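Local coordinates for single-strand DNA-binding protein (Agrobacterium tumefaciens, PDB 3BTP) that binds single-stranded DNA regardless of its sequence and mediates nuclear uptake of the transferred T-DNA strand during plant transformation, at residues D448-V453 / G493-V498; V480-R485 / M506-D511; T364-V369 / L461-D466. One frame throughout, in Å; residues are numbered along the deposited sequence. Where two conformers were deposited one is given.

How the interactions relate
All three interactions involve strands of one closed antiparallel barrel, and all are partly buried. Interaction 3 alone includes exposed touching residues, Arg-365 and Pro-465. Interactions 1 and 2 sit side by side, because strands 494-497 and 480-485 are neighbours. Asp-484 joins them through probable hydrogen bonds with Thr-494 and Thr-496. Interaction 3 lies further round the barrel, on strands 367-370 and 460-462. It meets interaction 1 where Asp-366 reaches the backbone N of Ala-451. The chemistry differs with place. Interaction 1 ties a loop to a strand with a buried tyrosine. Interaction 2 packs apolar groups against a strand and adds a peripheral salt bridge. Interaction 3 combines strand pairing with a charged, hydrated rim.

Interaction 1. Residues D448-V453 / G493-V498; sequences DRQAAV and GTYTNV
Tyr-495 and Ala-451 join strand 494-497 of the closed antiparallel barrel to the loop that leads into strand 453-456. The tight part of the contact lies at the phenol end of Tyr-495. Its OH donates a short hydrogen bond of 2.6 Å to Ala-451 O. The hydroxyl lies in the carbonyl plane and uses a lone pair, with a C=O...donor angle of 136°. Ala-451 O sits at the edge of the ring, near its plane. Tyr-495 CG stands opposite the carbonyl carbon and next to the backbone N (chi1 -77°), which lets the buried ring run from its strand to the loop. Gln-450 closes in from the other direction. Its CG comes within 3.1 Å of Tyr-495 OH, so aliphatic carbon packs directly against the hydroxyl.

The looser side lies toward Gly-493, where the chain turns a corner. Gln-450 and Gly-493 are both partly exposed. The glutamine chain is extended beyond CG and carries its amide past the ring, the two planes 23° apart. Gln-450 NE2 lies 3.7 Å from Tyr-495 CE2, in an oblique position. Neighbouring parts of the fold hold the loop as well. Ala-452 pairs by its backbone with Ala-483 and touches helix 510-515 with its methyl group. On the Gly-493 side the link is looser than at the phenol: a weak, bent hydrogen bond from Gln-450 NE2 to Gly-493 O, 3.1 Å long.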
# COMPACT_ATOMS: atom_id res chain seq x y z
N ASP A 448 3.22 -29.04 12.00
CA ASP A 448 3.33 -29.67 10.69
C ASP A 448 2.52 -29.09 9.57
O ASP A 448 2.89 -29.20 8.40
CB ASP A 448 3.16 -31.19 10.80
CG ASP A 448 4.49 -31.89 10.73
OD1 ASP A 448 5.20 -31.95 11.79
OD2 ASP A 448 4.86 -32.30 9.60
N ARG A 449 1.43 -28.41 9.92
CA ARG A 449 0.59 -27.83 8.89
C ARG A 449 1.22 -26.59 8.19
O ARG A 449 1.04 -26.40 6.99
CB ARG A 449 -0.78 -27.49 9.45
CG ARG A 449 -1.86 -27.37 8.33
CD ARG A 449 -3.09 -26.55 8.81
NE ARG A 449 -4.00 -27.31 9.68
CZ ARG A 449 -4.00 -27.31 11.02
NH1 ARG A 449 -3.12 -26.58 11.72
NH2 ARG A 449 -4.91 -28.05 11.67
N GLN A 450 1.96 -25.79 8.93
CA GLN A 450 2.44 -24.53 8.41
C GLN A 450 3.38 -24.66 7.16
O GLN A 450 4.05 -25.65 6.97
CB GLN A 450 3.00 -23.71 9.57
CG GLN A 450 4.36 -24.01 9.95
CD GLN A 450 4.62 -23.64 11.37
OE1 GLN A 450 3.67 -23.50 12.14
NE2 GLN A 450 5.89 -23.51 11.75
N ALA A 451 3.30 -23.73 6.22
CA ALA A 451 4.25 -23.75 5.10
C ALA A 451 5.75 -23.88 5.56
O ALA A 451 6.16 -23.35 6.62
CB ALA A 451 4.05 -22.53 4.28
N ALA A 452 6.55 -24.57 4.74
CA ALA A 452 7.96 -24.80 5.06
C ALA A 452 8.86 -23.55 4.91
O ALA A 452 9.86 -23.42 5.54
CB ALA A 452 8.50 -25.96 4.19
N VAL A 453 8.43 -22.62 4.08
CA VAL A 453 9.15 -21.39 3.80
C VAL A 453 8.08 -20.33 3.75
O VAL A 453 6.99 -20.58 3.24
CB VAL A 453 9.83 -21.43 2.45
CG1 VAL A 453 10.54 -20.08 2.14
CG2 VAL A 453 10.76 -22.64 2.32
N GLY A 493 7.43 -25.11 15.05
CA GLY A 493 6.49 -24.01 14.94
C GLY A 493 7.18 -22.68 14.67
O GLY A 493 6.52 -21.74 14.22
N THR A 494 8.50 -22.58 14.92
CA THR A 494 9.13 -21.30 14.64
C THR A 494 9.55 -21.19 13.17
O THR A 494 9.61 -22.19 12.46
CB THR A 494 10.28 -20.98 15.65
OG1 THR A 494 11.37 -21.87 15.44
CG2 THR A 494 9.79 -21.09 17.13
N TYR A 495 9.81 -19.97 12.74
CA TYR A 495 10.41 -19.69 11.50
C TYR A 495 11.66 -18.85 11.78
O TYR A 495 11.58 -17.86 12.50
CB TYR A 495 9.51 -18.78 10.62
CG TYR A 495 8.38 -19.51 9.97
CD1 TYR A 495 8.58 -20.23 8.80
CD2 TYR A 495 7.10 -19.53 10.59
CE1 TYR A 495 7.52 -20.93 8.19
CE2 TYR A 495 6.05 -20.21 10.02
CZ TYR A 495 6.28 -20.94 8.85
OH TYR A 495 5.24 -21.61 8.28
N THR A 496 12.74 -19.15 11.07
CA THR A 496 14.00 -18.49 11.31
C THR A 496 14.54 -18.09 9.94
O THR A 496 14.37 -18.83 8.99
CB THR A 496 14.99 -19.39 12.11
OG1 THR A 496 14.47 -19.59 13.41
CG2 THR A 496 16.36 -18.70 12.34
N ASN A 497 15.14 -16.89 9.87
CA ASN A 497 15.73 -16.29 8.61
C ASN A 497 16.78 -17.25 8.01
O ASN A 497 17.54 -17.85 8.77
CB ASN A 497 16.40 -15.02 9.15
CG ASN A 497 17.03 -14.09 8.13
OD1 ASN A 497 17.19 -14.35 6.91
ND2 ASN A 497 17.47 -12.94 8.67
N VAL A 498 16.84 -17.39 6.67
CA VAL A 498 17.92 -18.18 6.05
C VAL A 498 19.34 -17.75 6.46
O VAL A 498 20.20 -18.62 6.60
CB VAL A 498 17.82 -18.37 4.47
CG1 VAL A 498 16.99 -19.58 4.10
CG2 VAL A 498 17.34 -17.19 3.76

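Interaction 2. Residues V480-R485 / M506-D511; sequences VLIADR and MKLPSD
Ile-482 meets Leu-508 and Pro-509 where the chain segment entering helix 510-515 passes strand 480-485 of the barrel. The touching parts of the two segments run nearly perpendicular to each other.

The van der Waals contacts come first. Ile-482 uses both of its branches. CG2 packs against the ring of the proline, 3.7 Å from Pro-509 CD. CG1 goes to the leucine instead, 4.1 Å from Leu-508 CD1, and these two side chains cross at about a right angle. The branches divide in this way because CG1 stands beside the backbone N (chi1 -46°) while CG2 stands beside the carbonyl carbon. Tyr-501 of helix 498-503 also touches both Ile-482 and Leu-508. The proline ring reaches further along the strand. Its CG lies 3.8 Å from Ala-483 O, and its CB is 3.9 Å from Arg-485 NE, near the guanidinium plane and at its edge.

The polar contact is a salt bridge at the end of the strand. The chain of Arg-485 is extended from CG to NE and carries the guanidinium past Pro-509. Its NH2 donates to Asp-511 OD2 at 2.8 Å, with an N-H...O angle of 152°. The oxygen lies almost in the guanidinium plane. The donor, by contrast, approaches from above the carboxylate plane, 45° out of it.

Each charged group has further partners. Asp-511 OD2 also forms a salt bridge with Arg-491, and Arg-485 NH1 donates to Gly-489 O. Pro-509 is the N-cap residue, and Asp-511 follows in the first helical turn. Its negative charge there probably suits the helix dipole. Two arginines sharing one oxygen would be expected to keep that carboxylate ionised.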
# COMPACT_ATOMS: atom_id res chain seq x y z
N VAL A 480 13.66 -14.40 3.39
CA VAL A 480 13.30 -15.79 3.41
C VAL A 480 13.42 -16.42 4.80
O VAL A 480 14.41 -16.29 5.44
CB VAL A 480 14.13 -16.55 2.37
CG1 VAL A 480 13.81 -18.05 2.38
CG2 VAL A 480 13.89 -15.96 0.97
N LEU A 481 12.34 -17.04 5.27
CA LEU A 481 12.22 -17.64 6.60
C LEU A 481 11.82 -19.11 6.41
O LEU A 481 10.98 -19.45 5.59
CB LEU A 481 11.11 -16.94 7.43
CG LEU A 481 11.32 -15.45 7.81
CD1 LEU A 481 10.07 -14.66 7.59
CD2 LEU A 481 11.69 -15.37 9.25
N ILE A 482 12.41 -19.93 7.26
CA ILE A 482 12.40 -21.37 7.16
C ILE A 482 11.67 -21.91 8.37
O ILE A 482 11.93 -21.47 9.51
CB ILE A 482 13.85 -21.93 7.07
CG1 ILE A 482 14.70 -21.12 6.05
CG2 ILE A 482 13.82 -23.47 6.70
CD1 ILE A 482 14.25 -21.33 4.57
N ALA A 483 10.74 -22.83 8.13
CA ALA A 483 10.07 -23.53 9.24
C ALA A 483 11.06 -24.45 9.90
O ALA A 483 11.44 -25.45 9.30
CB ALA A 483 8.82 -24.34 8.78
N ASP A 484 11.42 -24.13 11.13
CA ASP A 484 12.41 -24.88 11.87
C ASP A 484 11.94 -26.27 12.30
O ASP A 484 10.74 -26.56 12.40
CB ASP A 484 12.88 -24.07 13.10
CG ASP A 484 13.39 -22.68 12.73
OD1 ASP A 484 14.09 -22.53 11.69
OD2 ASP A 484 13.06 -21.73 13.44
N ARG A 485 12.93 -27.11 12.60
CA ARG A 485 12.75 -28.46 13.02
C ARG A 485 13.72 -28.67 14.16
O ARG A 485 14.82 -28.11 14.14
CB ARG A 485 13.02 -29.43 11.85
CG ARG A 485 11.84 -29.63 11.05
CD ARG A 485 12.06 -30.60 10.03
NE ARG A 485 11.07 -30.53 8.97
CZ ARG A 485 9.90 -31.20 8.90
NH1 ARG A 485 9.49 -32.03 9.85
NH2 ARG A 485 9.13 -31.02 7.86
N MET A 506 23.81 -24.36 9.59
CA MET A 506 22.75 -25.34 9.73
C MET A 506 22.17 -25.62 8.37
O MET A 506 21.82 -24.72 7.60
CB MET A 506 21.68 -24.85 10.73
CG MET A 506 22.18 -24.78 12.19
SD MET A 506 22.84 -26.36 12.79
CE MET A 506 24.57 -26.05 13.12
N LYS A 507 22.12 -26.90 8.05
CA LYS A 507 21.43 -27.37 6.86
C LYS A 507 19.88 -27.07 6.92
O LYS A 507 19.23 -27.25 7.98
CB LYS A 507 21.68 -28.88 6.79
CG LYS A 507 21.56 -29.53 5.40
CD LYS A 507 20.77 -30.92 5.45
CE LYS A 507 19.29 -30.76 5.97
NZ LYS A 507 18.30 -31.78 5.45
N LEU A 508 19.31 -26.60 5.81
CA LEU A 508 17.88 -26.45 5.63
C LEU A 508 17.19 -27.79 5.69
O LEU A 508 17.74 -28.75 5.16
CB LEU A 508 17.62 -25.87 4.26
CG LEU A 508 17.26 -24.42 3.95
CD1 LEU A 508 17.87 -23.39 4.85
CD2 LEU A 508 17.74 -24.22 2.59
N PRO A 509 15.96 -27.87 6.29
CA PRO A 509 15.18 -29.09 6.14
C PRO A 509 14.89 -29.29 4.65
O PRO A 509 14.86 -28.32 3.88
CB PRO A 509 13.88 -28.81 6.92
CG PRO A 509 14.15 -27.54 7.76
CD PRO A 509 15.25 -26.82 7.08
N SER A 510 14.70 -30.54 4.25
CA SER A 510 14.55 -30.91 2.84
C SER A 510 13.27 -30.33 2.17
O SER A 510 13.33 -29.87 1.02
CB SER A 510 14.72 -32.44 2.63
OG SER A 510 14.02 -33.19 3.62
N ASP A 511 12.17 -30.26 2.91
CA ASP A 511 10.95 -29.56 2.40
C ASP A 511 11.25 -28.10 2.01
O ASP A 511 10.97 -27.67 0.89
CB ASP A 511 9.72 -29.72 3.34
CG ASP A 511 9.91 -29.12 4.73
OD1 ASP A 511 10.86 -28.37 4.96
OD2 ASP A 511 9.06 -29.39 5.62

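Interaction 3. Residues T364-V369 / L461-D466; sequences TRDRHV and LREVPD
Arg-367 holds CG opposite its backbone N (chi1 179°) and runs out straight, while Arg-462 folds back at chi2 (-66°) and chi3. These shapes lay one guanidinium flat on the other. The planes are 12° apart and the centres 3.9 Å apart, with Arg-462 NH1 over the middle of the Arg-367 group.

Nearby acids probably offset the like charges. Arg-462 NH2 makes a weak salt bridge to Asp-466 OD2. Arg-367 NH2 pairs with an acidic side chain on the chain of another protein. Arg-365 is extended from CG to NE and lies across Pro-465, one face of its guanidinium over Pro-465 CB. Its NH1 reaches Asp-466 OD1 in a long salt bridge of 3.9 Å, completing a network of three residues.

One water joins the segments. It donates to Asp-366 O and Asp-466 OD2 and accepts from Arg-462 NE and Glu-463 N. Glu-463 OE2 in turn accepts a 2.7 Å bond from Asp-366 N, on the anti side and tilted out of the carboxylate plane. The Asp-366 carboxylate is itself held by Asn-352 and Arg-355.

Beyond this rim lies regular pairing. His-368 N donates to Leu-461 O at 3.1 Å, and Leu-461 N returns a bond to His-368 O at 2.9 Å. This is a hydrogen-bonded antiparallel pair, joining neighbouring strands 367-370 and 460-462 of the closed barrel.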
# COMPACT_ATOMS: atom_id res chain seq x y z
N THR A 364 -6.59 -23.62 2.67
CA THR A 364 -5.89 -22.67 1.80
C THR A 364 -4.42 -22.32 2.23
O THR A 364 -4.00 -22.70 3.32
CB THR A 364 -6.78 -21.42 1.64
OG1 THR A 364 -6.41 -20.72 0.46
CG2 THR A 364 -6.70 -20.46 2.80
N ARG A 365 -3.64 -21.66 1.38
CA ARG A 365 -2.28 -21.28 1.74
C ARG A 365 -2.17 -20.24 2.88
O ARG A 365 -3.06 -19.42 3.09
CB ARG A 365 -1.51 -20.80 0.51
CG ARG A 365 -1.05 -21.96 -0.36
CD ARG A 365 -0.31 -21.56 -1.61
NE ARG A 365 0.07 -22.79 -2.33
CZ ARG A 365 0.18 -22.90 -3.65
NH1 ARG A 365 -0.03 -21.85 -4.45
NH2 ARG A 365 0.51 -24.08 -4.19
N ASP A 366 -1.08 -20.31 3.64
CA ASP A 366 -0.80 -19.32 4.66
C ASP A 366 -0.54 -17.95 4.07
O ASP A 366 0.01 -17.84 2.97
CB ASP A 366 0.33 -19.77 5.59
CG ASP A 366 -0.07 -20.95 6.44
OD1 ASP A 366 -1.28 -21.17 6.61
OD2 ASP A 366 0.80 -21.70 6.92
N ARG A 367 -0.97 -16.89 4.78
CA ARG A 367 -0.75 -15.53 4.33
C ARG A 367 -0.75 -14.69 5.57
O ARG A 367 -1.82 -14.49 6.15
CB ARG A 367 -1.82 -15.06 3.31
CG ARG A 367 -1.57 -13.62 2.87
CD ARG A 367 -2.20 -13.24 1.56
NE ARG A 367 -1.76 -11.87 1.15
CZ ARG A 367 -2.29 -11.14 0.15
NH1 ARG A 367 -3.26 -11.63 -0.62
NH2 ARG A 367 -1.77 -9.95 -0.16
N HIS A 368 0.43 -14.22 5.98
CA HIS A 368 0.62 -13.57 7.27
C HIS A 368 0.69 -12.05 7.07
O HIS A 368 1.56 -11.56 6.37
CB HIS A 368 1.98 -14.09 7.81
CG HIS A 368 1.97 -15.54 8.14
ND1 HIS A 368 2.42 -16.52 7.28
CD2 HIS A 368 1.54 -16.19 9.25
CE1 HIS A 368 2.29 -17.70 7.84
NE2 HIS A 368 1.77 -17.53 9.04
N VAL A 369 -0.18 -11.29 7.69
CA VAL A 369 -0.25 -9.92 7.37
C VAL A 369 0.23 -9.24 8.62
O VAL A 369 -0.16 -9.60 9.76
CB VAL A 369 -1.71 -9.47 6.93
CG1 VAL A 369 -1.85 -7.97 6.89
CG2 VAL A 369 -2.09 -10.08 5.51
N LEU A 461 3.91 -11.82 4.74
CA LEU A 461 4.75 -12.94 4.39
C LEU A 461 3.90 -13.87 3.59
O LEU A 461 2.79 -14.17 3.96
CB LEU A 461 5.26 -13.64 5.64
CG LEU A 461 6.17 -12.93 6.72
CD1 LEU A 461 7.02 -11.79 6.24
CD2 LEU A 461 5.43 -12.43 7.80
N ARG A 462 4.48 -14.36 2.48
CA ARG A 462 3.82 -15.25 1.53
C ARG A 462 4.58 -16.57 1.36
O ARG A 462 5.79 -16.66 1.54
CB ARG A 462 3.69 -14.52 0.20
CG ARG A 462 2.99 -13.16 0.25
CD ARG A 462 1.49 -13.16 0.64
NE ARG A 462 0.63 -14.15 -0.09
CZ ARG A 462 0.05 -13.88 -1.27
NH1 ARG A 462 0.20 -12.73 -1.85
NH2 ARG A 462 -0.69 -14.77 -1.90
N GLU A 463 3.83 -17.62 1.08
CA GLU A 463 4.36 -18.89 0.62
C GLU A 463 5.03 -18.73 -0.73
O GLU A 463 4.66 -17.89 -1.55
CB GLU A 463 3.21 -19.91 0.55
CG GLU A 463 2.65 -20.29 1.90
CD GLU A 463 1.91 -21.64 1.89
OE1 GLU A 463 2.33 -22.50 1.03
OE2 GLU A 463 0.95 -21.85 2.75
N VAL A 464 6.04 -19.55 -0.96
CA VAL A 464 6.82 -19.41 -2.21
C VAL A 464 5.94 -19.52 -3.51
O VAL A 464 6.07 -18.68 -4.42
CB VAL A 464 7.98 -20.42 -2.26
CG1 VAL A 464 8.67 -20.35 -3.60
CG2 VAL A 464 8.95 -20.20 -1.10
N PRO A 465 5.09 -20.59 -3.64
CA PRO A 465 4.22 -20.67 -4.84
C PRO A 465 3.21 -19.54 -5.06
O PRO A 465 2.58 -19.53 -6.10
CB PRO A 465 3.45 -21.99 -4.66
CG PRO A 465 3.68 -22.40 -3.23
CD PRO A 465 4.98 -21.81 -2.79
N ASP A 466 3.06 -18.62 -4.10
CA ASP A 466 2.21 -17.46 -4.26
C ASP A 466 2.95 -16.28 -4.85
O ASP A 466 2.33 -15.26 -5.18
CB ASP A 466 1.60 -17.07 -2.92
CG ASP A 466 0.26 -17.70 -2.70
OD1 ASP A 466 -0.36 -18.06 -3.73
OD2 ASP A 466 -0.20 -17.82 -1.52
O HOH W 1 0.74 -16.80 0.71